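Local atomic coordinates of LBCATS-a (Synthetic construct, PDB entry 5EY5), a protein that probably cleaves indole-3-glycerol phosphate to indole and glyceraldehyde 3-phosphate, as the alpha chain of a tryptophan synthase. Residues N2-A7 with G147-F152; E83-L88 with A119-D124. All coordinates share one frame; numbering follows the deposited sequence.

Interaction 1. Residues N2-A7 with G147-F152; sequences NRIAEA and GVDLIF
Asn2 meets Gly147 and Asp149 at the N-terminal start of helix 3-14. Its side chain works in two directions. CG lies anti to the backbone N (chi1 -164°), which carries the amide toward residues 147-149; there OD1 faces Ile4 N and ND2 faces Gly147 O. OD1 accepts from Ile4 N at 2.8 Å, in the carbonyl plane and on a lone pair, so Asn2 is the N-cap of the helix. ND2 donates to Gly147 O at 2.9 Å. That bond is bent, with an N-H...O angle of 133°. Gly147 O lies close to the amide plane of Asn2, but the donor is tilted from the carbonyl plane of Gly147.

Asp149 comes from the opposite direction. Its OD1 lies 3.1 Å from Asn2 CG, with the amide and carboxylate planes 23° apart. This is close contact without a hydrogen bond: Asn2 OD1 and Asp149 OD1 are both acceptors, and ND2 is badly angled toward the carboxylate. Ile4 also approaches Asp149 from the opposite direction. Its CD1 is 3.8 Å from Asp149 OD1 and 4.2 Å from Ile151 CD1, so it meets a polar and an apolar neighbour. An alanine in place of Asn2 is likely to leave Ile4 N without its cap and Gly147 O without this donor.

Asn2 ND2 also bonds to Asp124 O, and Arg3 forms a salt bridge with Asp124. Gly147 closes helix 137-146 with a Schellman motif, just before strand 149-154 of the barrel. That strand pairs with strand 125-127, and Val98 of strand 97-100 touches both Ile4 and Ile151. The contact therefore sets the start of helix 3-14 against the N-terminal ends of neighbouring barrel strands, 97-100 and 149-154 among them.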
loop_
_atom_site.group_PDB
_atom_site.type_symbol
_atom_site.label_atom_id
_atom_site.label_comp_id
_atom_site.label_asym_id
_atom_site.label_seq_id
_atom_site.Cartn_x
_atom_site.Cartn_y
_atom_site.Cartn_z
ATOM N N ASN A 2 4.745 -55.165 -31.278
ATOM C CA ASN A 2 5.217 -53.784 -31.307
ATOM C C ASN A 2 6.680 -53.725 -31.742
ATOM O O ASN A 2 7.492 -54.580 -31.370
ATOM C CB ASN A 2 5.039 -53.145 -29.921
ATOM C CG ASN A 2 5.132 -51.617 -29.949
ATOM O OD1 ASN A 2 6.223 -51.049 -29.998
ATOM N ND2 ASN A 2 3.973 -50.946 -29.890
ATOM N N ARG A 3 7.006 -52.716 -32.562
ATOM C CA ARG A 3 8.395 -52.488 -32.959
ATOM C C ARG A 3 9.320 -52.360 -31.756
ATOM O O ARG A 3 10.498 -52.729 -31.826
ATOM C CB ARG A 3 8.506 -51.223 -33.817
ATOM C CG ARG A 3 7.949 -51.382 -35.222
ATOM C CD ARG A 3 8.258 -50.142 -36.063
ATOM N NE ARG A 3 7.647 -50.210 -37.388
ATOM C CZ ARG A 3 6.505 -49.617 -37.725
ATOM N NH1 ARG A 3 5.832 -48.900 -36.834
ATOM N NH2 ARG A 3 6.033 -49.741 -38.960
ATOM N N ILE A 4 8.830 -51.786 -30.657
ATOM C CA ILE A 4 9.680 -51.655 -29.475
ATOM C C ILE A 4 10.066 -53.031 -28.952
ATOM O O ILE A 4 11.243 -53.311 -28.690
ATOM C CB ILE A 4 8.982 -50.821 -28.391
ATOM C CG1 ILE A 4 8.816 -49.364 -28.854
ATOM C CG2 ILE A 4 9.787 -50.876 -27.108
ATOM C CD1 ILE A 4 7.939 -48.540 -27.927
ATOM N N ALA A 5 9.079 -53.912 -28.805
ATOM C CA ALA A 5 9.363 -55.275 -28.368
ATOM C C ALA A 5 10.318 -55.974 -29.330
ATOM O O ALA A 5 11.267 -56.636 -28.900
ATOM C CB ALA A 5 8.061 -56.063 -28.224
ATOM N N GLU A 6 10.083 -55.835 -30.640
ATOM C CA GLU A 6 10.962 -56.478 -31.618
ATOM C C GLU A 6 12.397 -55.985 -31.483
ATOM O O GLU A 6 13.340 -56.778 -31.505
ATOM C CB GLU A 6 10.456 -56.234 -33.040
ATOM C CG GLU A 6 9.015 -56.621 -33.259
ATOM C CD GLU A 6 8.571 -56.475 -34.705
ATOM O OE1 GLU A 6 9.153 -55.639 -35.435
ATOM O OE2 GLU A 6 7.639 -57.204 -35.110
ATOM N N ALA A 7 12.579 -54.675 -31.324
ATOM C CA ALA A 7 13.916 -54.123 -31.148
ATOM C C ALA A 7 14.625 -54.703 -29.922
ATOM O O ALA A 7 15.801 -55.069 -29.998
ATOM C CB ALA A 7 13.833 -52.609 -31.040
ATOM N N GLY A 147 -2.498 -51.069 -29.942
ATOM C CA GLY A 147 -1.164 -51.634 -29.984
ATOM C C GLY A 147 -0.050 -50.635 -29.790
ATOM O O GLY A 147 1.071 -50.873 -30.245
ATOM N N VAL A 148 -0.325 -49.522 -29.120
ATOM C CA VAL A 148 0.666 -48.496 -28.845
ATOM C C VAL A 148 1.138 -48.656 -27.409
ATOM O O VAL A 148 0.319 -48.704 -26.482
ATOM C CB VAL A 148 0.079 -47.097 -29.069
ATOM C CG1 VAL A 148 1.081 -46.028 -28.594
ATOM C CG2 VAL A 148 -0.318 -46.941 -30.528
ATOM N N ASP A 149 2.448 -48.739 -27.218
ATOM C CA ASP A 149 2.983 -48.929 -25.878
ATOM C C ASP A 149 2.943 -47.626 -25.093
ATOM O O ASP A 149 3.134 -46.535 -25.639
ATOM C CB ASP A 149 4.415 -49.462 -25.926
ATOM C CG ASP A 149 4.490 -50.909 -26.429
ATOM O OD1 ASP A 149 5.574 -51.311 -26.894
ATOM O OD2 ASP A 149 3.475 -51.638 -26.363
ATOM N N LEU A 150 2.683 -47.751 -23.805
ATOM C CA LEU A 150 2.654 -46.626 -22.882
ATOM C C LEU A 150 3.800 -46.834 -21.898
ATOM O O LEU A 150 3.741 -47.723 -21.041
ATOM C CB LEU A 150 1.298 -46.549 -22.185
ATOM C CG LEU A 150 0.860 -45.214 -21.602
ATOM C CD1 LEU A 150 -0.488 -45.379 -20.919
ATOM C CD2 LEU A 150 1.902 -44.697 -20.635
ATOM N N ILE A 151 4.850 -46.037 -22.036
ATOM C CA ILE A 151 6.042 -46.166 -21.207
ATOM C C ILE A 151 5.919 -45.248 -19.997
ATOM O O ILE A 151 5.805 -44.025 -20.147
ATOM C CB ILE A 151 7.299 -45.828 -22.014
ATOM C CG1 ILE A 151 7.430 -46.797 -23.199
ATOM C CG2 ILE A 151 8.525 -45.831 -21.098
ATOM C CD1 ILE A 151 7.602 -46.112 -24.528
ATOM N N PHE A 152 5.958 -45.828 -18.795
ATOM C CA PHE A 152 5.858 -45.049 -17.562
ATOM C C PHE A 152 7.227 -44.897 -16.902
ATOM O O PHE A 152 8.081 -45.788 -16.991
ATOM C CB PHE A 152 4.877 -45.701 -16.578
ATOM C CG PHE A 152 3.422 -45.550 -16.964
ATOM C CD1 PHE A 152 2.737 -46.590 -17.564
ATOM C CD2 PHE A 152 2.742 -44.364 -16.716
ATOM C CE1 PHE A 152 1.399 -46.454 -17.908
ATOM C CE2 PHE A 152 1.401 -44.219 -17.055
ATOM C CZ PHE A 152 0.727 -45.257 -17.652
#

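Interaction 2. Residues E83-L88 with A119-D124; sequences EMVREL and AEAGVD
In this (beta/alpha)8, or TIM, barrel, Val85 and Arg86 of helix 78-91 pack against Ala121, Gly122 and Val123, where helix 111-121 ends and the chain turns toward strand 125-127. The two helices are neighbours in the outer layer of the barrel. The backbones come near: the CA atoms of Arg86 and Ala121 are 5.2 Å apart. The small side chain of Ala121 is consistent with so close an approach.

Val85 does the inner part of the work through one methyl. Its CG1 is anti to the backbone N (chi1 176°) and reaches across to the end of the other helix. It rests 3.8 Å from Ala121 O and 3.9 Å from Gly122 O. Val123 CG2 follows at 4.0 Å from the same Val85 CG1. Val85 and Val123 both also touch Phe99 of strand 97-100, so the contact runs on into the layer between helices and barrel wall.

Gly122 leaves the helix with positive phi. With its backbone angles a beta carbon would collide with Ala121 O, a good reason for glycine at this place. Its own carbonyl oxygen accepts a hydrogen bond from Arg89, which also pairs with Asp124.

Arg86 covers the outer side with its aliphatic part. The chain bends at chi3 (-56°), and the guanidinium turns back so that one face lies over Glu83 CA. NH1 has a long, weak ion pair with Glu117 of helix 111-121. The touch itself is carbon on carbon: Arg86 CG lies 3.7 Å from both CA and CB of Ala121.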
loop_
_atom_site.group_PDB
_atom_site.type_symbol
_atom_site.label_atom_id
_atom_site.label_comp_id
_atom_site.label_asym_id
_atom_site.label_seq_id
_atom_site.Cartn_x
_atom_site.Cartn_y
_atom_site.Cartn_z
ATOM N N GLU A 83 2.836 -36.066 -39.770
ATOM C CA GLU A 83 3.161 -36.102 -41.190
ATOM C C GLU A 83 4.636 -36.412 -41.402
ATOM O O GLU A 83 5.002 -37.125 -42.343
ATOM C CB GLU A 83 2.783 -34.781 -41.860
ATOM N N MET A 84 5.500 -35.875 -40.543
ATOM C CA MET A 84 6.918 -36.203 -40.627
ATOM C C MET A 84 7.149 -37.685 -40.360
ATOM O O MET A 84 7.933 -38.332 -41.064
ATOM C CB MET A 84 7.717 -35.345 -39.643
ATOM C CG MET A 84 9.216 -35.358 -39.895
ATOM S SD MET A 84 10.131 -35.446 -38.351
ATOM C CE MET A 84 9.878 -37.174 -37.969
ATOM N N VAL A 85 6.467 -38.249 -39.356
ATOM C CA VAL A 85 6.595 -39.686 -39.105
ATOM C C VAL A 85 6.099 -40.490 -40.301
ATOM O O VAL A 85 6.665 -41.541 -40.640
ATOM C CB VAL A 85 5.860 -40.074 -37.800
ATOM C CG1 VAL A 85 5.895 -41.591 -37.582
ATOM C CG2 VAL A 85 6.490 -39.363 -36.629
ATOM N N ARG A 86 5.074 -39.999 -40.996
ATOM C CA ARG A 86 4.612 -40.733 -42.169
ATOM C C ARG A 86 5.607 -40.624 -43.317
ATOM O O ARG A 86 5.846 -41.604 -44.028
ATOM C CB ARG A 86 3.222 -40.254 -42.590
ATOM C CG ARG A 86 2.120 -40.765 -41.662
ATOM C CD ARG A 86 0.728 -40.589 -42.254
ATOM N NE ARG A 86 0.452 -39.200 -42.615
ATOM C CZ ARG A 86 -0.058 -38.290 -41.786
ATOM N NH1 ARG A 86 -0.360 -38.617 -40.533
ATOM N NH2 ARG A 86 -0.271 -37.050 -42.213
ATOM N N GLU A 87 6.219 -39.453 -43.505
ATOM C CA GLU A 87 7.315 -39.378 -44.466
ATOM C C GLU A 87 8.428 -40.332 -44.065
ATOM O O GLU A 87 8.992 -41.034 -44.909
ATOM C CB GLU A 87 7.849 -37.947 -44.581
ATOM C CG GLU A 87 6.779 -36.899 -44.791
ATOM C CD GLU A 87 5.754 -37.318 -45.830
ATOM O OE1 GLU A 87 6.120 -37.438 -47.021
ATOM O OE2 GLU A 87 4.583 -37.540 -45.449
ATOM N N LEU A 88 8.740 -40.388 -42.772
ATOM C CA LEU A 88 9.710 -41.368 -42.297
ATOM C C LEU A 88 9.315 -42.778 -42.716
ATOM O O LEU A 88 10.114 -43.511 -43.305
ATOM C CB LEU A 88 9.830 -41.282 -40.783
ATOM C CG LEU A 88 11.212 -40.896 -40.278
ATOM C CD1 LEU A 88 11.155 -40.676 -38.769
ATOM C CD2 LEU A 88 12.253 -41.960 -40.662
ATOM N N ALA A 119 -1.201 -45.046 -34.357
ATOM C CA ALA A 119 -1.122 -46.351 -34.996
ATOM C C ALA A 119 -1.092 -46.226 -36.509
ATOM O O ALA A 119 -0.422 -47.013 -37.181
ATOM C CB ALA A 119 -2.292 -47.230 -34.554
ATOM N N GLU A 120 -1.787 -45.236 -37.062
ATOM C CA GLU A 120 -1.825 -45.130 -38.515
ATOM C C GLU A 120 -0.559 -44.481 -39.061
ATOM O O GLU A 120 -0.085 -44.847 -40.142
ATOM C CB GLU A 120 -3.068 -44.356 -38.959
ATOM C CG GLU A 120 -4.359 -44.892 -38.370
ATOM C CD GLU A 120 -5.585 -44.333 -39.057
ATOM O OE1 GLU A 120 -6.290 -45.106 -39.740
ATOM O OE2 GLU A 120 -5.836 -43.118 -38.923
ATOM N N ALA A 121 -0.004 -43.516 -38.334
ATOM C CA ALA A 121 1.225 -42.877 -38.791
ATOM C C ALA A 121 2.441 -43.779 -38.604
ATOM O O ALA A 121 3.366 -43.747 -39.424
ATOM C CB ALA A 121 1.436 -41.556 -38.062
ATOM N N GLY A 122 2.467 -44.577 -37.545
ATOM C CA GLY A 122 3.580 -45.478 -37.328
ATOM C C GLY A 122 4.375 -45.105 -36.094
ATOM O O GLY A 122 5.605 -45.210 -36.084
ATOM N N VAL A 123 3.678 -44.651 -35.053
ATOM C CA VAL A 123 4.294 -44.302 -33.774
ATOM C C VAL A 123 4.085 -45.471 -32.831
ATOM O O VAL A 123 2.948 -45.868 -32.565
ATOM C CB VAL A 123 3.694 -43.024 -33.174
ATOM C CG1 VAL A 123 4.150 -42.872 -31.702
ATOM C CG2 VAL A 123 4.088 -41.800 -33.991
ATOM N N ASP A 124 5.171 -45.999 -32.288
ATOM C CA ASP A 124 5.081 -47.261 -31.572
ATOM C C ASP A 124 4.846 -47.103 -30.081
ATOM O O ASP A 124 4.333 -48.030 -29.450
ATOM C CB ASP A 124 6.351 -48.062 -31.848
ATOM C CG ASP A 124 6.616 -48.190 -33.347
ATOM O OD1 ASP A 124 7.562 -47.549 -33.857
ATOM O OD2 ASP A 124 5.836 -48.897 -34.020
#

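Overall arrangement
From the N terminus, the chain forms helix 3-14 and then passes through the strands from 18-24 to 125-127 before residues 147-152 return to residues 2-7. Interaction 1 closes that long loop. Interaction 2 closes a shorter one, from helix 78-91 to the end of helix 111-121, and lies wholly within the first. The loops do not cross. The centres of the two contacts are about 14 Å apart, yet they touch through Asp124: Arg3 NH1 is 2.8 Å from Asp124 OD2 in a salt bridge. One contact joins the N-terminal helix to strand 149-154. The other joins two neighbouring outer helices, and Asp124 connects both to the barrel.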